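Local atomic coordinates of type IV pilus biogenesis factor PilY1 (Pseudomonas aeruginosa, PDB entry 3HX6), a protein that primes type IV pilus assembly, takes part in twitching motility and host-cell adhesion, and appears to regulate pilus retraction by binding and releasing calcium. Residues A[200-204]-A[263-267]; A[252-257]-A[328-334]; A[279-285]-A[305-310]. The protein carries 3 engineered substitutions. All coordinates share one frame; numbering follows the deposited sequence.

In the fold
All three contacts belong to the beta-propeller in the C-terminal domain of PilY1, and centre on the blade built from strands 251-257, 267-272, 276-281 and 307-317. Contact 1 joins its calcium loop to the preceding blade, contact 2 joins its first strand to the following sheet, and contact 3 pairs its last two strands. D266 ties them together: its N lies 2.6 Å from A257 O of contact 2 and its O 2.8 Å from L282 N of contact 3, both probable hydrogen bonds. A257 and I283 bring contacts 2 and 3 within about 8 and 7 Å of the calcium (side chain to ion); contact 1 supplies two of its ligand residues, V264 and D266.

Contact 1: A[200-204]-A[263-267]; sequences VARLH and GVADY. With CA (calcium ion), chain C.
D266 OD1 is gripped twice: it binds the calcium ion at 2.7 Å, and it accepts a hydrogen bond from H204 NE2, also at 2.7 Å. That bond is nearly straight, 170° at the hydrogen. OD1 sits in the plane of the imidazole and is met nearly along its own C-O axis; the ring and carboxylate planes are 30° apart. OD2 also reaches the metal, making D266 a bidentate ligand whose orientation H204 secures from the second shell. D298 takes the ND1 side of the same ring, so both nitrogens are anchored. V264 packs on one face of the ring: its CG1, anti to the backbone N (chi1 -178°), stands 3.6 Å from the ring centroid in a CH-pi contact. The carbonyl of V264 meanwhile binds the calcium at 2.4 Å.

Further along, A265 N donates to R202 O at 2.9 Å, and the A265 methyl packs on L203 CD2. Two waters stitch the backbones, one from R202 N to G263 O and the other from H204 N to A265 O. The guanidinium of R202 turns to E69 in a salt bridge. D258, N260, D262 and a water complete the metal site; these alternating ligands with a backbone carbonyl at the seventh position resemble an EF-hand loop, here set between two strands of a propeller blade and braced by the blade before it.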
ATOM      1  N   VAL A 200      10.705  -2.291 -21.020  1.00 15.28           N
ATOM      2  CA  VAL A 200       9.966  -1.414 -21.909  1.00 14.54           C
ATOM      3  C   VAL A 200      10.235  -0.020 -21.384  1.00 13.96           C
ATOM      4  O   VAL A 200       9.938   0.278 -20.231  1.00 13.65           O
ATOM      5  CB  VAL A 200       8.467  -1.703 -21.860  1.00 14.14           C
ATOM      6  CG1 VAL A 200       7.718  -0.694 -22.727  1.00 13.15           C
ATOM      7  CG2 VAL A 200       8.208  -3.125 -22.348  1.00 13.63           C
ATOM      8  N   ALA A 201      10.803   0.839 -22.219  1.00 13.97           N
ATOM      9  CA  ALA A 201      11.126   2.172 -21.738  1.00 15.50           C
ATOM     10  C   ALA A 201      11.163   3.239 -22.806  1.00 13.26           C
ATOM     11  O   ALA A 201      11.189   2.956 -24.000  1.00 12.90           O
ATOM     12  CB  ALA A 201      12.464   2.134 -21.002  1.00 12.39           C
ATOM     13  N   ARG A 202      11.156   4.479 -22.344  1.00 12.89           N
ATOM     14  CA  ARG A 202      11.216   5.630 -23.224  1.00 13.40           C
ATOM     15  C   ARG A 202      12.688   5.941 -23.430  1.00 13.09           C
ATOM     16  O   ARG A 202      13.451   6.017 -22.465  1.00 11.51           O
ATOM     17  CB  ARG A 202      10.520   6.826 -22.573  1.00 14.14           C
ATOM     18  CG  ARG A 202      10.608   8.107 -23.384  1.00 16.67           C
ATOM     19  CD  ARG A 202       9.945   7.962 -24.737  1.00 20.23           C
ATOM     20  NE  ARG A 202       9.343   9.222 -25.160  1.00 26.57           N
ATOM     21  CZ  ARG A 202      10.021  10.330 -25.429  1.00 27.88           C
ATOM     22  NH1 ARG A 202      11.346  10.350 -25.328  1.00 28.52           N
ATOM     23  NH2 ARG A 202       9.370  11.429 -25.785  1.00 30.46           N
ATOM     24  N   LEU A 203      13.090   6.115 -24.683  1.00 11.57           N
ATOM     25  CA  LEU A 203      14.484   6.406 -24.979  1.00 13.84           C
ATOM     26  C   LEU A 203      14.667   7.796 -25.565  1.00 14.29           C
ATOM     27  O   LEU A 203      13.696   8.473 -25.947  1.00 12.60           O
ATOM     28  CB  LEU A 203      15.060   5.356 -25.941  1.00 13.69           C
ATOM     29  CG  LEU A 203      14.909   3.890 -25.512  1.00 14.45           C
ATOM     30  CD1 LEU A 203      15.590   2.979 -26.530  1.00 14.60           C
ATOM     31  CD2 LEU A 203      15.509   3.690 -24.140  1.00 14.08           C
ATOM     32  N   HIS A 204      15.922   8.215 -25.637  1.00 12.12           N
ATOM     33  CA  HIS A 204      16.255   9.530 -26.153  1.00 14.29           C
ATOM     34  C   HIS A 204      16.015   9.703 -27.653  1.00 14.31           C
ATOM     35  O   HIS A 204      16.289  10.769 -28.195  1.00 11.22           O
ATOM     36  CB  HIS A 204      17.707   9.869 -25.794  1.00 13.54           C
ATOM     37  CG  HIS A 204      17.879  10.335 -24.381  1.00 15.12           C
ATOM     38  ND1 HIS A 204      17.478  11.584 -23.959  1.00 12.52           N
ATOM     39  CD2 HIS A 204      18.369   9.707 -23.284  1.00 12.40           C
ATOM     40  CE1 HIS A 204      17.715  11.707 -22.666  1.00 14.75           C
ATOM     41  NE2 HIS A 204      18.255  10.581 -22.231  1.00 12.76           N
ATOM     42  N   GLY A 263      12.199   9.812 -16.443  1.00 17.34           N
ATOM     43  CA  GLY A 263      11.483   8.757 -17.136  1.00 16.32           C
ATOM     44  C   GLY A 263      12.062   8.347 -18.479  1.00 17.65           C
ATOM     45  O   GLY A 263      11.498   7.500 -19.173  1.00 16.86           O
ATOM     46  N   VAL A 264      13.184   8.946 -18.857  1.00 17.75           N
ATOM     47  CA  VAL A 264      13.827   8.603 -20.119  1.00 16.95           C
ATOM     48  C   VAL A 264      15.127   7.878 -19.809  1.00 17.03           C
ATOM     49  O   VAL A 264      15.993   8.426 -19.137  1.00 17.72           O
ATOM     50  CB  VAL A 264      14.138   9.857 -20.938  1.00 16.78           C
ATOM     51  CG1 VAL A 264      14.768   9.468 -22.268  1.00 14.62           C
ATOM     52  CG2 VAL A 264      12.864  10.649 -21.153  1.00 16.17           C
ATOM     53  N   ALA A 265      15.256   6.647 -20.295  1.00 15.68           N
ATOM     54  CA  ALA A 265      16.450   5.841 -20.053  1.00 14.70           C
ATOM     55  C   ALA A 265      17.722   6.471 -20.617  1.00 14.04           C
ATOM     56  O   ALA A 265      17.754   6.912 -21.767  1.00 12.38           O
ATOM     57  CB  ALA A 265      16.257   4.449 -20.636  1.00 15.06           C
ATOM     58  N   ASP A 266      18.777   6.490 -19.805  1.00 12.38           N
ATOM     59  CA  ASP A 266      20.048   7.073 -20.221  1.00 12.72           C
ATOM     60  C   ASP A 266      21.126   6.040 -20.511  1.00 13.48           C
ATOM     61  O   ASP A 266      21.931   6.225 -21.425  1.00 14.68           O
ATOM     62  CB  ASP A 266      20.535   8.041 -19.152  1.00 11.58           C
ATOM     63  CG  ASP A 266      19.496   9.085 -18.814  1.00 13.07           C
ATOM     64  OD1 ASP A 266      19.046   9.792 -19.742  1.00 12.04           O
ATOM     65  OD2 ASP A 266      19.133   9.197 -17.627  1.00 12.04           O
ATOM     66  N   TYR A 267      21.140   4.962 -19.730  1.00 13.13           N
ATOM     67  CA  TYR A 267      22.104   3.876 -19.900  1.00 14.31           C
ATOM     68  C   TYR A 267      21.379   2.549 -19.756  1.00 13.11           C
ATOM     69  O   TYR A 267      20.266   2.488 -19.239  1.00 13.28           O
ATOM     70  CB  TYR A 267      23.177   3.896 -18.807  1.00 15.30           C
ATOM     71  CG  TYR A 267      24.017   5.145 -18.702  1.00 16.51           C
ATOM     72  CD1 TYR A 267      25.003   5.433 -19.644  1.00 15.12           C
ATOM     73  CD2 TYR A 267      23.857   6.015 -17.624  1.00 15.71           C
ATOM     74  CE1 TYR A 267      25.814   6.554 -19.511  1.00 16.71           C
ATOM     75  CE2 TYR A 267      24.660   7.136 -17.481  1.00 16.42           C
ATOM     76  CZ  TYR A 267      25.635   7.399 -18.424  1.00 15.62           C
ATOM     77  OH  TYR A 267      26.424   8.506 -18.271  1.00 18.59           O
TER
HETATM   78 CA    CA C   1      17.009  10.351 -18.127  1.00 20.24          CA
HETATM   79  O   HOH W   1      11.131   4.988 -19.531  1.00 29.81           O
HETATM   80  O   HOH W   2      17.631   6.595 -24.459  1.00 11.44           O
HETATM   81  O   HOH W   3      16.881  11.996 -19.873  1.00 22.38           O

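Contact 2: A[252-257]-A[328-334]; sequences SSPRLA and ITAAPSL
R255 lies along P332 from its first carbon onward. Its CB is nearest P332 O and also meets P332 CD at 3.7 Å, and CG continues past the same carbonyl, with L334 CG a looser neighbour. The chain then folds at chi2 (66°) and again at chi3 (58°), which keeps CD 3.5 Å from P332 O and lets NE donate to it at 2.7 Å, four successive atoms curling round one oxygen. The acceptor lies at the edge of the guanidinium, close to its plane. Beyond it, NH2 passes the A331 methyl and gives a hydrogen bond to a water 2.9 Å away that also lies within bonding distance of A331 O and S333 OG; D452 is a long, weak ionic partner of the same nitrogen.

At one end of the contact S252 OG donates to I328 O at 2.6 Å, in the carbonyl plane on a lone pair, while Y216 bonds the same hydroxyl. S253 turns its CB to the A331 methyl, 3.8 Å from CB to CB, and its OG bonds to K197 N and to a water shared with T329 O. Another water bridges S253 O and A330 O. At the other end A257 CB presses tightly on L334 CD1 at 3.5 Å. Side chain-to-carbonyl bonds and bridging waters, not strand pairing, thus join one beta-propeller blade to the sheet that follows it in the chain.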
ATOM      1  N   SER A 252      22.105 -11.033 -21.938  1.00 12.63           N
ATOM      2  CA  SER A 252      20.980 -11.325 -21.053  1.00 12.81           C
ATOM      3  C   SER A 252      20.100 -10.116 -20.741  1.00 13.44           C
ATOM      4  O   SER A 252      20.191  -9.083 -21.409  1.00 11.52           O
ATOM      5  CB  SER A 252      21.500 -11.941 -19.753  1.00 14.71           C
ATOM      6  OG  SER A 252      22.255 -13.110 -20.031  1.00 15.41           O
ATOM      7  N   SER A 253      19.259 -10.256 -19.714  1.00 13.55           N
ATOM      8  CA  SER A 253      18.324  -9.213 -19.298  1.00 12.07           C
ATOM      9  C   SER A 253      18.994  -7.891 -18.949  1.00 12.32           C
ATOM     10  O   SER A 253      19.873  -7.830 -18.091  1.00 10.90           O
ATOM     11  CB  SER A 253      17.513  -9.691 -18.089  1.00 13.56           C
ATOM     12  OG  SER A 253      17.031 -11.006 -18.290  1.00 15.55           O
ATOM     13  N   PRO A 254      18.570  -6.799 -19.602  1.00 13.09           N
ATOM     14  CA  PRO A 254      19.197  -5.513 -19.283  1.00 12.94           C
ATOM     15  C   PRO A 254      18.484  -4.772 -18.164  1.00 15.45           C
ATOM     16  O   PRO A 254      17.321  -5.055 -17.855  1.00 15.40           O
ATOM     17  CB  PRO A 254      19.092  -4.751 -20.597  1.00 11.65           C
ATOM     18  CG  PRO A 254      17.744  -5.200 -21.101  1.00 12.91           C
ATOM     19  CD  PRO A 254      17.752  -6.703 -20.825  1.00  9.04           C
ATOM     20  N   ARG A 255      19.201  -3.837 -17.548  1.00 12.29           N
ATOM     21  CA  ARG A 255      18.634  -2.983 -16.521  1.00 12.52           C
ATOM     22  C   ARG A 255      18.861  -1.566 -17.051  1.00 14.41           C
ATOM     23  O   ARG A 255      19.997  -1.153 -17.289  1.00 12.37           O
ATOM     24  CB  ARG A 255      19.359  -3.146 -15.183  1.00 13.81           C
ATOM     25  CG  ARG A 255      18.898  -2.156 -14.104  1.00 14.53           C
ATOM     26  CD  ARG A 255      17.443  -2.395 -13.682  1.00 16.36           C
ATOM     27  NE  ARG A 255      17.263  -3.751 -13.178  1.00 19.79           N
ATOM     28  CZ  ARG A 255      16.107  -4.261 -12.764  1.00 23.75           C
ATOM     29  NH1 ARG A 255      15.002  -3.523 -12.784  1.00 23.55           N
ATOM     30  NH2 ARG A 255      16.053  -5.521 -12.349  1.00 21.32           N
ATOM     31  N   LEU A 256      17.785  -0.828 -17.264  1.00 13.79           N
ATOM     32  CA  LEU A 256      17.922   0.530 -17.761  1.00 15.32           C
ATOM     33  C   LEU A 256      18.134   1.498 -16.609  1.00 14.85           C
ATOM     34  O   LEU A 256      17.606   1.296 -15.514  1.00 16.16           O
ATOM     35  CB  LEU A 256      16.688   0.918 -18.575  1.00 17.01           C
ATOM     36  CG  LEU A 256      16.834   0.650 -20.079  1.00 19.82           C
ATOM     37  CD1 LEU A 256      17.306  -0.774 -20.333  1.00 20.87           C
ATOM     38  CD2 LEU A 256      15.512   0.923 -20.758  1.00 24.13           C
ATOM     39  N   ALA A 257      18.925   2.536 -16.856  1.00 14.25           N
ATOM     40  CA  ALA A 257      19.209   3.540 -15.836  1.00 13.50           C
ATOM     41  C   ALA A 257      18.749   4.904 -16.319  1.00 13.92           C
ATOM     42  O   ALA A 257      18.984   5.278 -17.471  1.00 12.00           O
ATOM     43  CB  ALA A 257      20.704   3.580 -15.530  1.00 10.99           C
ATOM     44  N   ILE A 328      26.127 -14.678 -16.820  1.00 15.59           N
ATOM     45  CA  ILE A 328      25.207 -13.787 -16.125  1.00 15.44           C
ATOM     46  C   ILE A 328      23.888 -13.877 -16.870  1.00 16.81           C
ATOM     47  O   ILE A 328      23.831 -13.631 -18.082  1.00 15.07           O
ATOM     48  CB  ILE A 328      25.690 -12.332 -16.144  1.00 15.86           C
ATOM     49  CG1 ILE A 328      27.005 -12.222 -15.368  1.00 12.29           C
ATOM     50  CG2 ILE A 328      24.607 -11.417 -15.549  1.00 13.40           C
ATOM     51  CD1 ILE A 328      27.746 -10.930 -15.594  1.00 12.96           C
ATOM     52  N   THR A 329      22.838 -14.241 -16.139  1.00 15.25           N
ATOM     53  CA  THR A 329      21.505 -14.401 -16.694  1.00 14.35           C
ATOM     54  C   THR A 329      20.573 -13.289 -16.234  1.00 15.35           C
ATOM     55  O   THR A 329      19.864 -12.685 -17.038  1.00 12.31           O
ATOM     56  CB  THR A 329      20.875 -15.738 -16.241  1.00 14.69           C
ATOM     57  OG1 THR A 329      21.634 -16.829 -16.760  1.00 19.61           O
ATOM     58  CG2 THR A 329      19.446 -15.841 -16.726  1.00 17.32           C
ATOM     59  N   ALA A 330      20.578 -13.036 -14.931  1.00 12.28           N
ATOM     60  CA  ALA A 330      19.716 -12.028 -14.341  1.00 12.84           C
ATOM     61  C   ALA A 330      20.154 -10.609 -14.644  1.00 13.43           C
ATOM     62  O   ALA A 330      21.334 -10.338 -14.876  1.00  9.68           O
ATOM     63  CB  ALA A 330      19.646 -12.227 -12.828  1.00 12.30           C
ATOM     64  N   ALA A 331      19.182  -9.704 -14.628  1.00 13.38           N
ATOM     65  CA  ALA A 331      19.440  -8.298 -14.871  1.00 12.05           C
ATOM     66  C   ALA A 331      20.185  -7.718 -13.682  1.00 11.28           C
ATOM     67  O   ALA A 331      20.039  -8.195 -12.553  1.00 11.40           O
ATOM     68  CB  ALA A 331      18.127  -7.548 -15.053  1.00 12.36           C
ATOM     69  N   PRO A 332      21.007  -6.688 -13.924  1.00 10.20           N
ATOM     70  CA  PRO A 332      21.756  -6.045 -12.848  1.00 12.25           C
ATOM     71  C   PRO A 332      20.769  -5.141 -12.111  1.00 13.41           C
ATOM     72  O   PRO A 332      19.647  -4.927 -12.583  1.00 11.63           O
ATOM     73  CB  PRO A 332      22.800  -5.203 -13.591  1.00 12.36           C
ATOM     74  CG  PRO A 332      22.882  -5.832 -14.951  1.00 12.42           C
ATOM     75  CD  PRO A 332      21.459  -6.196 -15.236  1.00 10.21           C
ATOM     76  N   SER A 333      21.185  -4.641 -10.952  1.00 11.53           N
ATOM     77  CA  SER A 333      20.393  -3.709 -10.155  1.00 12.78           C
ATOM     78  C   SER A 333      21.366  -2.579  -9.873  1.00 12.47           C
ATOM     79  O   SER A 333      22.565  -2.818  -9.767  1.00 12.85           O
ATOM     80  CB  SER A 333      19.924  -4.338  -8.837  1.00 12.02           C
ATOM     81  OG  SER A 333      18.773  -5.128  -9.044  1.00 13.35           O
ATOM     82  N   LEU A 334      20.863  -1.358  -9.755  1.00 13.25           N
ATOM     83  CA  LEU A 334      21.733  -0.210  -9.522  1.00 16.05           C
ATOM     84  C   LEU A 334      21.401   0.530  -8.239  1.00 15.95           C
ATOM     85  O   LEU A 334      20.232   0.760  -7.933  1.00 16.36           O
ATOM     86  CB  LEU A 334      21.628   0.764 -10.700  1.00 18.35           C
ATOM     87  CG  LEU A 334      21.879   0.173 -12.090  1.00 22.79           C
ATOM     88  CD1 LEU A 334      21.535   1.203 -13.152  1.00 25.47           C
ATOM     89  CD2 LEU A 334      23.321  -0.263 -12.215  1.00 23.00           C
TER
HETATM   90  O   HOH W   4      22.034  -9.220 -17.435  1.00 14.17           O
HETATM   91  O   HOH W   5      18.333 -13.569 -19.296  1.00 17.57           O
HETATM   92  O   HOH W   6      18.090  -7.024 -11.023  1.00 13.42           O

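Contact 3: A[279-285]-A[305-310]; sequences RFDLIAG and SFRVSF
Residues 279-281 and 307-309 run antiparallel, with D281 and R307 as a hydrogen-bonded pair (D281 N to R307 O at 2.7 Å, R307 N to D281 O in return) and F280 opposite V308 as a non-hydrogen-bonded pair. These are the last two strands of one beta-propeller blade. The F280 and V308 side chains share one sheet face, lying side by side, and L239 and V241 of the preceding blade pack against them.

The D281 face carries a salt-bridge network. R279 NE donates to S309 OG at 2.9 Å, almost straight at 173° and in the guanidinium plane, while F310 CE2 sits over one guanidinium face, the two planes 38° apart. R279 NH2 bridges to D281 OD2, and NH1 turns away to D373 and Q375. S309 OG lies doubtfully close to D281 OD2.

R307 leaves its backbone with CG between N and the carbonyl carbon (chi1 58°), and the extended chain lays its guanidinium over D281 CB. NH1 there donates to two carbonyls, I283 O at 3.0 Å and S305 O at 2.7 Å, tying the chain just after strand 276-281 to the residues just before strand 307-317. Nearby, L282 CD2 touches one face of the F306 ring, near its rim. NH2 of R307 forms a salt bridge with D281 OD1 at 3.2 Å, OD1 lying over the guanidinium face and the two planes nearly perpendicular. A water accepting from R307 NH2 at 2.9 Å also lies 2.7 Å from D281 OD1.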
ATOM      1  N   ARG A 279      27.792  -2.062 -20.362  1.00 12.78           N
ATOM      2  CA  ARG A 279      26.990  -0.866 -20.188  1.00 12.09           C
ATOM      3  C   ARG A 279      26.875  -0.297 -21.592  1.00 13.14           C
ATOM      4  O   ARG A 279      27.797  -0.429 -22.409  1.00 10.50           O
ATOM      5  CB  ARG A 279      27.624   0.180 -19.275  1.00 12.39           C
ATOM      6  CG  ARG A 279      26.576   1.219 -18.844  1.00 12.67           C
ATOM      7  CD  ARG A 279      27.165   2.411 -18.107  1.00 11.55           C
ATOM      8  NE  ARG A 279      27.823   3.347 -19.012  1.00 12.36           N
ATOM      9  CZ  ARG A 279      28.434   4.456 -18.609  1.00 15.73           C
ATOM     10  NH1 ARG A 279      28.470   4.764 -17.317  1.00 12.33           N
ATOM     11  NH2 ARG A 279      28.997   5.266 -19.495  1.00 11.71           N
ATOM     12  N   PHE A 280      25.737   0.322 -21.870  1.00 10.88           N
ATOM     13  CA  PHE A 280      25.477   0.911 -23.168  1.00 11.51           C
ATOM     14  C   PHE A 280      25.033   2.342 -22.921  1.00 12.80           C
ATOM     15  O   PHE A 280      24.254   2.599 -22.007  1.00 13.55           O
ATOM     16  CB  PHE A 280      24.354   0.143 -23.875  1.00 10.41           C
ATOM     17  CG  PHE A 280      24.640  -1.329 -24.064  1.00 10.42           C
ATOM     18  CD1 PHE A 280      25.161  -1.801 -25.262  1.00  9.16           C
ATOM     19  CD2 PHE A 280      24.389  -2.240 -23.035  1.00 11.62           C
ATOM     20  CE1 PHE A 280      25.429  -3.164 -25.443  1.00 10.66           C
ATOM     21  CE2 PHE A 280      24.653  -3.605 -23.199  1.00  9.51           C
ATOM     22  CZ  PHE A 280      25.175  -4.069 -24.409  1.00  9.48           C
ATOM     23  N   ASP A 281      25.555   3.270 -23.715  1.00 14.20           N
ATOM     24  CA  ASP A 281      25.184   4.669 -23.599  1.00 14.57           C
ATOM     25  C   ASP A 281      23.973   4.857 -24.497  1.00 15.98           C
ATOM     26  O   ASP A 281      24.059   4.638 -25.707  1.00 15.73           O
ATOM     27  CB  ASP A 281      26.310   5.581 -24.094  1.00 16.57           C
ATOM     28  CG  ASP A 281      27.515   5.602 -23.162  1.00 18.80           C
ATOM     29  OD1 ASP A 281      28.532   6.227 -23.534  1.00 20.22           O
ATOM     30  OD2 ASP A 281      27.451   5.005 -22.066  1.00 16.97           O
ATOM     31  N   LEU A 282      22.847   5.244 -23.909  1.00 14.45           N
ATOM     32  CA  LEU A 282      21.643   5.461 -24.691  1.00 16.67           C
ATOM     33  C   LEU A 282      21.374   6.959 -24.767  1.00 17.62           C
ATOM     34  O   LEU A 282      20.241   7.408 -24.624  1.00 16.70           O
ATOM     35  CB  LEU A 282      20.444   4.719 -24.074  1.00 14.57           C
ATOM     36  CG  LEU A 282      20.621   3.201 -23.896  1.00 16.46           C
ATOM     37  CD1 LEU A 282      19.305   2.574 -23.410  1.00 11.55           C
ATOM     38  CD2 LEU A 282      21.068   2.560 -25.219  1.00 15.67           C
ATOM     39  N   ILE A 283      22.445   7.721 -24.977  1.00 19.85           N
ATOM     40  CA  ILE A 283      22.379   9.178 -25.112  1.00 21.72           C
ATOM     41  C   ILE A 283      23.249   9.583 -26.304  1.00 23.59           C
ATOM     42  O   ILE A 283      24.069   8.793 -26.776  1.00 22.86           O
ATOM     43  CB  ILE A 283      22.902   9.906 -23.849  1.00 20.13           C
ATOM     44  CG1 ILE A 283      24.305   9.405 -23.509  1.00 19.73           C
ATOM     45  CG2 ILE A 283      21.938   9.697 -22.684  1.00 21.14           C
ATOM     46  CD1 ILE A 283      24.968  10.164 -22.384  1.00 20.14           C
ATOM     47  N   ALA A 284      23.075  10.810 -26.783  1.00 27.27           N
ATOM     48  CA  ALA A 284      23.834  11.301 -27.930  1.00 32.04           C
ATOM     49  C   ALA A 284      25.343  11.376 -27.703  1.00 36.21           C
ATOM     50  O   ALA A 284      25.813  11.415 -26.567  1.00 36.51           O
ATOM     51  CB  ALA A 284      23.309  12.666 -28.346  1.00 32.22           C
ATOM     52  N   GLY A 285      26.094  11.394 -28.804  1.00 42.35           N
ATOM     53  CA  GLY A 285      27.543  11.477 -28.730  1.00 49.40           C
ATOM     54  C   GLY A 285      27.973  12.718 -27.970  1.00 53.73           C
ATOM     55  O   GLY A 285      28.671  12.622 -26.960  1.00 54.64           O
ATOM     56  N   SER A 305      23.569   7.410 -32.333  1.00 22.31           N
ATOM     57  CA  SER A 305      24.600   7.747 -31.357  1.00 22.13           C
ATOM     58  C   SER A 305      24.690   6.722 -30.233  1.00 21.00           C
ATOM     59  O   SER A 305      25.688   6.686 -29.520  1.00 22.13           O
ATOM     60  CB  SER A 305      24.347   9.128 -30.746  1.00 24.61           C
ATOM     61  OG  SER A 305      24.526  10.146 -31.711  1.00 29.94           O
ATOM     62  N   PHE A 306      23.652   5.906 -30.053  1.00 18.85           N
ATOM     63  CA  PHE A 306      23.685   4.889 -29.001  1.00 19.12           C
ATOM     64  C   PHE A 306      24.946   4.059 -29.238  1.00 18.65           C
ATOM     65  O   PHE A 306      25.340   3.853 -30.380  1.00 19.35           O
ATOM     66  CB  PHE A 306      22.441   3.993 -29.061  1.00 17.01           C
ATOM     67  CG  PHE A 306      21.160   4.696 -28.700  1.00 18.40           C
ATOM     68  CD1 PHE A 306      19.936   4.082 -28.926  1.00 17.76           C
ATOM     69  CD2 PHE A 306      21.176   5.967 -28.132  1.00 17.31           C
ATOM     70  CE1 PHE A 306      18.744   4.716 -28.594  1.00 19.70           C
ATOM     71  CE2 PHE A 306      19.987   6.613 -27.796  1.00 20.98           C
ATOM     72  CZ  PHE A 306      18.768   5.984 -28.027  1.00 20.56           C
ATOM     73  N   ARG A 307      25.579   3.586 -28.170  1.00 18.42           N
ATOM     74  CA  ARG A 307      26.819   2.832 -28.321  1.00 18.47           C
ATOM     75  C   ARG A 307      27.158   2.035 -27.069  1.00 17.77           C
ATOM     76  O   ARG A 307      26.655   2.324 -25.983  1.00 15.72           O
ATOM     77  CB  ARG A 307      27.960   3.817 -28.580  1.00 20.92           C
ATOM     78  CG  ARG A 307      28.084   4.823 -27.438  1.00 22.47           C
ATOM     79  CD  ARG A 307      29.035   5.981 -27.711  1.00 26.80           C
ATOM     80  NE  ARG A 307      28.907   7.004 -26.669  1.00 30.37           N
ATOM     81  CZ  ARG A 307      27.845   7.798 -26.512  1.00 31.90           C
ATOM     82  NH1 ARG A 307      26.805   7.708 -27.334  1.00 29.38           N
ATOM     83  NH2 ARG A 307      27.810   8.678 -25.519  1.00 32.81           N
ATOM     84  N   VAL A 308      28.016   1.031 -27.228  1.00 15.57           N
ATOM     85  CA  VAL A 308      28.453   0.255 -26.086  1.00 15.47           C
ATOM     86  C   VAL A 308      29.337   1.253 -25.349  1.00 16.74           C
ATOM     87  O   VAL A 308      30.118   1.969 -25.978  1.00 15.93           O
ATOM     88  CB  VAL A 308      29.310  -0.959 -26.494  1.00 15.75           C
ATOM     89  CG1 VAL A 308      29.653  -1.773 -25.257  1.00 11.88           C
ATOM     90  CG2 VAL A 308      28.572  -1.809 -27.514  1.00 17.15           C
ATOM     91  N   SER A 309      29.205   1.312 -24.029  1.00 15.30           N
ATOM     92  CA  SER A 309      29.973   2.247 -23.221  1.00 15.37           C
ATOM     93  C   SER A 309      31.440   1.857 -23.096  1.00 15.76           C
ATOM     94  O   SER A 309      31.853   0.786 -23.527  1.00 15.48           O
ATOM     95  CB  SER A 309      29.371   2.335 -21.810  1.00 15.42           C
ATOM     96  OG  SER A 309      27.983   2.639 -21.842  1.00 15.54           O
ATOM     97  N   PHE A 310      32.226   2.752 -22.508  1.00 15.71           N
ATOM     98  CA  PHE A 310      33.631   2.479 -22.251  1.00 16.29           C
ATOM     99  C   PHE A 310      34.416   2.037 -23.481  1.00 16.89           C
ATOM    100  O   PHE A 310      35.341   1.231 -23.371  1.00 17.89           O
ATOM    101  CB  PHE A 310      33.715   1.400 -21.171  1.00 15.33           C
ATOM    102  CG  PHE A 310      32.777   1.634 -20.010  1.00 15.46           C
ATOM    103  CD1 PHE A 310      32.076   0.579 -19.439  1.00 12.75           C
ATOM    104  CD2 PHE A 310      32.599   2.912 -19.488  1.00 11.98           C
ATOM    105  CE1 PHE A 310      31.212   0.799 -18.367  1.00 15.44           C
ATOM    106  CE2 PHE A 310      31.737   3.139 -18.414  1.00 13.67           C
ATOM    107  CZ  PHE A 310      31.044   2.086 -17.855  1.00 11.89           C
TER
HETATM  108  O   HOH W   7      30.944   5.410 -23.007  1.00 21.34           O
HETATM  109  O   HOH W   8      28.857   8.863 -22.867  1.00 40.64           O